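Local coordinates for beta-glucosidase (Chaetomella raphigera, PDB 6JXG), which probably hydrolyses terminal, non-reducing beta-D-glucosyl residues with release of beta-D-glucose, as a family 3 glycoside hydrolase of cellulose degradation, at residues S526-Y531 against G628-Q633; D611-V616 against L670-L675. One frame throughout, in Å; residues are numbered along the deposited sequence.

Contact 1 of 2, residues S526-Y531 against G628-Q633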
loop_
_atom_site.group_PDB
_atom_site.type_symbol
_atom_site.label_atom_id
_atom_site.label_comp_id
_atom_site.label_asym_id
_atom_site.label_seq_id
_atom_site.Cartn_x
_atom_site.Cartn_y
_atom_site.Cartn_z
ATOM N N SER A 526 -6.915 17.612 0.397
ATOM C CA SER A 526 -6.564 17.288 1.803
ATOM C C SER A 526 -5.496 16.164 1.930
ATOM O O SER A 526 -5.226 15.648 3.059
ATOM C CB SER A 526 -7.836 16.928 2.593
ATOM O OG SER A 526 -8.367 15.690 2.120
ATOM N N GLY A 527 -4.971 15.694 0.787
ATOM C CA GLY A 527 -4.008 14.653 0.766
ATOM C C GLY A 527 -2.679 15.190 1.241
ATOM O O GLY A 527 -2.489 16.375 1.213
ATOM N N LYS A 528 -1.802 14.320 1.740
ATOM C CA LYS A 528 -0.407 14.693 2.119
ATOM C C LYS A 528 0.549 13.647 1.518
ATOM O O LYS A 528 0.223 12.421 1.452
ATOM C CB LYS A 528 -0.226 14.688 3.681
ATOM C CG LYS A 528 -1.169 15.599 4.453
ATOM C CD LYS A 528 -0.789 17.063 4.281
ATOM C CE LYS A 528 -1.389 17.866 5.428
ATOM N NZ LYS A 528 -1.397 19.321 5.210
ATOM N N LEU A 529 1.745 14.062 1.122
ATOM C CA LEU A 529 2.661 13.097 0.527
ATOM C C LEU A 529 3.003 11.969 1.494
ATOM O O LEU A 529 3.285 12.216 2.675
ATOM C CB LEU A 529 3.934 13.769 0.127
ATOM C CG LEU A 529 3.945 14.726 -1.045
ATOM C CD1 LEU A 529 5.336 15.301 -1.148
ATOM C CD2 LEU A 529 3.540 14.039 -2.367
ATOM N N PRO A 530 2.988 10.706 1.005
ATOM C CA PRO A 530 3.401 9.571 1.795
ATOM C C PRO A 530 4.840 9.167 1.548
ATOM O O PRO A 530 5.272 8.157 2.042
ATOM C CB PRO A 530 2.463 8.455 1.295
ATOM C CG PRO A 530 2.340 8.718 -0.189
ATOM C CD PRO A 530 2.309 10.278 -0.243
ATOM N N TYR A 531 5.566 9.996 0.812
ATOM C CA TYR A 531 7.000 9.856 0.564
ATOM C C TYR A 531 7.607 11.218 0.291
ATOM O O TYR A 531 6.896 12.222 0.243
ATOM C CB TYR A 531 7.234 8.894 -0.588
ATOM C CG TYR A 531 6.288 9.118 -1.759
ATOM C CD1 TYR A 531 6.264 10.320 -2.441
ATOM C CD2 TYR A 531 5.415 8.095 -2.192
ATOM C CE1 TYR A 531 5.409 10.523 -3.483
ATOM C CE2 TYR A 531 4.559 8.309 -3.251
ATOM C CZ TYR A 531 4.562 9.530 -3.879
ATOM O OH TYR A 531 3.708 9.701 -4.944
ATOM N N GLY A 628 -11.995 23.074 4.720
ATOM C CA GLY A 628 -10.905 22.160 4.361
ATOM C C GLY A 628 -10.645 21.171 5.441
ATOM O O GLY A 628 -10.966 21.450 6.587
ATOM N N ALA A 629 -9.983 20.057 5.100
ATOM C CA ALA A 629 -9.503 19.112 6.104
ATOM C C ALA A 629 -8.013 19.161 6.214
ATOM O O ALA A 629 -7.301 19.310 5.195
ATOM C CB ALA A 629 -9.924 17.713 5.762
ATOM N N GLU A 630 -7.542 19.099 7.436
ATOM C CA GLU A 630 -6.105 19.072 7.726
ATOM C C GLU A 630 -5.699 17.732 8.325
ATOM O O GLU A 630 -6.413 17.174 9.169
ATOM C CB GLU A 630 -5.782 20.205 8.699
ATOM C CG GLU A 630 -4.405 20.156 9.334
ATOM C CD GLU A 630 -3.278 20.488 8.379
ATOM O OE1 GLU A 630 -2.269 21.130 8.828
ATOM O OE2 GLU A 630 -3.376 20.068 7.212
ATOM N N VAL A 631 -4.541 17.222 7.909
ATOM C CA VAL A 631 -3.956 16.012 8.469
ATOM C C VAL A 631 -2.896 16.443 9.473
ATOM O O VAL A 631 -1.788 16.805 9.104
ATOM C CB VAL A 631 -3.329 15.075 7.385
ATOM C CG1 VAL A 631 -2.720 13.815 8.004
ATOM C CG2 VAL A 631 -4.352 14.673 6.388
ATOM N N ALA A 632 -3.289 16.505 10.758
ATOM C CA ALA A 632 -2.307 16.771 11.820
ATOM C C ALA A 632 -1.455 15.539 12.049
ATOM O O ALA A 632 -1.967 14.432 12.045
ATOM C CB ALA A 632 -2.993 17.148 13.065
ATOM N N GLN A 633 -0.176 15.741 12.308
ATOM C CA GLN A 633 0.824 14.682 12.393
ATOM C C GLN A 633 1.611 14.848 13.657
ATOM O O GLN A 633 1.913 16.000 14.034
ATOM C CB GLN A 633 1.776 14.698 11.225
ATOM C CG GLN A 633 1.028 14.502 9.921
ATOM C CD GLN A 633 1.768 14.993 8.706
ATOM O OE1 GLN A 633 2.962 14.777 8.559
ATOM N NE2 GLN A 633 1.043 15.633 7.808
HETATM O O HOH W 1 -4.830 17.944 4.552
#
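At the interface of the C-terminal domain of glycoside hydrolase family 3 and the fibronectin type III-like domain, Lys528 reaches from a loop to Glu630 and Val631 on a strand. Its NZ forms a salt bridge with Glu630 OE2 at 2.9 Å. The ammonium group meets that oxygen on the syn side, 19° out of the carboxylate plane. The two side chains cross at about a right angle. The lysine chain bends at chi2 (-73°) and is extended from there to NZ. On the way it passes Val631, running in the opposite direction, with Lys528 CG 3.7 Å from Val631 CB. Lys528 CG is also 4.0 Å from Gln633 NE2. That amide is held by Tyr635 OH at its OE1 and by Gly574 O at its NE2.

The strand, residues 628-637, belongs to the four-stranded antiparallel sheet of the fibronectin type III-like domain. The loop lies between helices 511-519 and 559-564. Lys528 NZ also bonds to Gly576 O, and Glu630 OE1 to Tyr584 OH. The ion pair is buried, so these further bonds probably hold both groups and may ease the cost of burying them.

Around Ser526 the contact is mixed. Ser526 CB packs 3.9 Å from Ala629 CB, while the serine OG is turned to Lys655 NZ of the adjoining strand. Val631 CG2 rests 3.6 Å from Ser526 O. A water lies 2.8 Å from Ser526 O and 2.9 Å from Ala629 O and bridges the two carbonyls, where no direct hydrogen bond joins the backbones.

Contact 2 of 2, residues D611-V616 against L670-L675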
loop_
_atom_site.group_PDB
_atom_site.type_symbol
_atom_site.label_atom_id
_atom_site.label_comp_id
_atom_site.label_asym_id
_atom_site.label_seq_id
_atom_site.Cartn_x
_atom_site.Cartn_y
_atom_site.Cartn_z
ATOM N N ASP A 611 -0.702 -1.946 24.235
ATOM C CA ASP A 611 -1.507 -1.147 25.157
ATOM C C ASP A 611 -1.328 0.360 24.827
ATOM O O ASP A 611 -0.209 0.795 24.548
ATOM C CB ASP A 611 -0.978 -1.291 26.602
ATOM C CG ASP A 611 -1.146 -2.709 27.209
ATOM O OD1 ASP A 611 -2.068 -3.406 26.811
ATOM O OD2 ASP A 611 -0.340 -3.048 28.106
ATOM N N ILE A 612 -2.383 1.159 24.962
ATOM C CA ILE A 612 -2.276 2.584 24.851
ATOM C C ILE A 612 -1.679 3.121 26.161
ATOM O O ILE A 612 -2.225 2.878 27.217
ATOM C CB ILE A 612 -3.613 3.184 24.563
ATOM C CG1 ILE A 612 -4.133 2.683 23.203
ATOM C CG2 ILE A 612 -3.526 4.708 24.615
ATOM C CD1 ILE A 612 -3.284 3.169 22.040
ATOM N N VAL A 613 -0.512 3.736 26.105
ATOM C CA VAL A 613 0.167 4.236 27.317
ATOM C C VAL A 613 0.118 5.749 27.446
ATOM O O VAL A 613 0.352 6.274 28.522
ATOM C CB VAL A 613 1.609 3.708 27.443
ATOM C CG1 VAL A 613 1.570 2.167 27.535
ATOM C CG2 VAL A 613 2.478 4.095 26.271
ATOM N N ALA A 614 -0.194 6.474 26.371
ATOM C CA ALA A 614 -0.155 7.940 26.425
ATOM C C ALA A 614 -1.016 8.524 25.345
ATOM O O ALA A 614 -1.326 7.870 24.362
ATOM C CB ALA A 614 1.273 8.430 26.227
ATOM N N THR A 615 -1.441 9.771 25.532
ATOM C CA THR A 615 -2.242 10.423 24.548
ATOM C C THR A 615 -1.777 11.873 24.429
ATOM O O THR A 615 -1.480 12.512 25.442
ATOM C CB THR A 615 -3.701 10.439 25.007
ATOM O OG1 THR A 615 -4.201 9.121 24.970
ATOM C CG2 THR A 615 -4.573 11.227 24.064
ATOM N N VAL A 616 -1.736 12.362 23.186
ATOM C CA VAL A 616 -1.330 13.722 22.870
ATOM C C VAL A 616 -2.515 14.379 22.145
ATOM O O VAL A 616 -3.213 13.677 21.328
ATOM C CB VAL A 616 -0.081 13.689 21.956
ATOM C CG1 VAL A 616 0.253 15.047 21.366
ATOM C CG2 VAL A 616 1.091 13.050 22.680
ATOM N N LEU A 670 -0.960 6.737 21.729
ATOM C CA LEU A 670 0.324 6.112 21.580
ATOM C C LEU A 670 0.358 4.739 22.251
ATOM O O LEU A 670 -0.018 4.573 23.444
ATOM C CB LEU A 670 1.448 6.981 22.167
ATOM C CG LEU A 670 1.671 8.291 21.453
ATOM C CD1 LEU A 670 2.497 9.238 22.348
ATOM C CD2 LEU A 670 2.412 8.034 20.145
ATOM N N ARG A 671 0.750 3.752 21.467
ATOM C CA ARG A 671 0.969 2.411 21.996
ATOM C C ARG A 671 2.332 2.370 22.673
ATOM O O ARG A 671 3.228 3.127 22.323
ATOM C CB ARG A 671 0.943 1.390 20.845
ATOM C CG ARG A 671 -0.396 1.246 20.130
ATOM C CD ARG A 671 -0.231 0.483 18.844
ATOM N NE ARG A 671 0.685 1.188 17.923
ATOM C CZ ARG A 671 0.958 0.723 16.718
ATOM N NH1 ARG A 671 0.380 -0.392 16.265
ATOM N NH2 ARG A 671 1.831 1.347 15.983
ATOM N N ARG A 672 2.541 1.453 23.582
ATOM C CA ARG A 672 3.859 1.281 24.137
ATOM C C ARG A 672 4.910 1.101 23.061
ATOM O O ARG A 672 6.008 1.643 23.149
ATOM C CB ARG A 672 3.856 0.056 25.127
ATOM C CG ARG A 672 5.224 -0.263 25.700
ATOM C CD ARG A 672 5.241 -1.023 27.075
ATOM N NE ARG A 672 3.933 -1.472 27.415
ATOM C CZ ARG A 672 3.151 -1.126 28.416
ATOM N NH1 ARG A 672 3.487 -0.364 29.421
ATOM N NH2 ARG A 672 1.963 -1.653 28.394
ATOM N N LYS A 673 4.592 0.302 22.022
ATOM C CA LYS A 673 5.505 0.064 20.902
ATOM C C LYS A 673 5.913 1.354 20.204
ATOM O O LYS A 673 7.006 1.448 19.698
ATOM C CB LYS A 673 4.864 -0.890 19.869
ATOM C CG LYS A 673 5.899 -1.462 18.935
ATOM C CD LYS A 673 5.264 -2.485 17.952
ATOM C CE LYS A 673 6.296 -3.175 17.100
ATOM N NZ LYS A 673 5.743 -4.162 16.119
ATOM N N ASP A 674 5.025 2.324 20.182
ATOM C CA ASP A 674 5.281 3.576 19.469
ATOM C C ASP A 674 6.387 4.390 20.147
ATOM O O ASP A 674 6.994 5.263 19.503
ATOM C CB ASP A 674 3.998 4.393 19.394
ATOM C CG ASP A 674 2.964 3.765 18.484
ATOM O OD1 ASP A 674 3.437 3.227 17.460
ATOM O OD2 ASP A 674 1.724 3.784 18.811
ATOM N N LEU A 675 6.626 4.062 21.416
ATOM C CA LEU A 675 7.610 4.712 22.259
ATOM C C LEU A 675 8.787 3.817 22.592
ATOM O O LEU A 675 9.576 4.146 23.490
ATOM C CB LEU A 675 6.959 5.172 23.565
ATOM C CG LEU A 675 5.814 6.159 23.382
ATOM C CD1 LEU A 675 5.080 6.337 24.692
ATOM C CD2 LEU A 675 6.283 7.503 22.857
#
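Leu670 pairs with two consecutive residues, Val613 and Ala614, making a classic beta bulge in the three-stranded sheet of the fibronectin type III-like domain. Leu670 O accepts a 2.8 Å bond from Val613 N and a weak, longer one from Ala614 N. Leu670 N returns a nearly straight bond to Ala614 O (2.9 Å, 170°). The packed side holds Leu670 CD1, 4.1 Å from both Ala614 CB and Val616 CG2. Val613 CG2 meets Leu675 CD1 at 3.8 Å.

The more open side is polar. Arg672 CG stands anti to the backbone N (chi1 176°), leading the chain out beside Asp611. Asp611 OD2 forms a salt bridge with Arg672 NH2 at 2.7 Å, in the guanidinium plane. The carboxylate is turned 82° to that plane, and Val613 CG1 covers one guanidinium face. Exposed Ile612 touches Arg671 CG with CD1.

Arg671 grips Asp674 side-on through NE and NH2, and its NH1 forms a salt bridge with Asp188. A leucine in place of Arg671 would probably leave the Asp674 carboxylate without this charged mate and remove the salt bridge to Asp188.

Leu670 and Leu675 touch strand 628-637 of the other sheet. Val613 and Val616 touch neighbouring strand 582-591. Arg671 and Asp674 lie against Trp184 of helix 184-191.

How the contacts relate
Contacts 1 and 2 have centres 22 Å apart, and their nearest atoms are about 8 Å apart. Along the chain their segments alternate: 526-531, 611-616, 628-633, 670-675. Strands 612-622 and 628-637 follow each other but lie in different sheets. The first is the middle strand of a three-stranded antiparallel sheet, and contact 2 pairs it with the outer strand 663-671. The second is in a four-stranded sheet. Side chains of contact 2 reach Leu634 and Ile636, further along the strand that carries contact 1. Together the contacts bring the fibronectin type III-like domain against both other family regions: contact 1 against the C-terminal one, contact 2, through helix 184-191, against the N-terminal one.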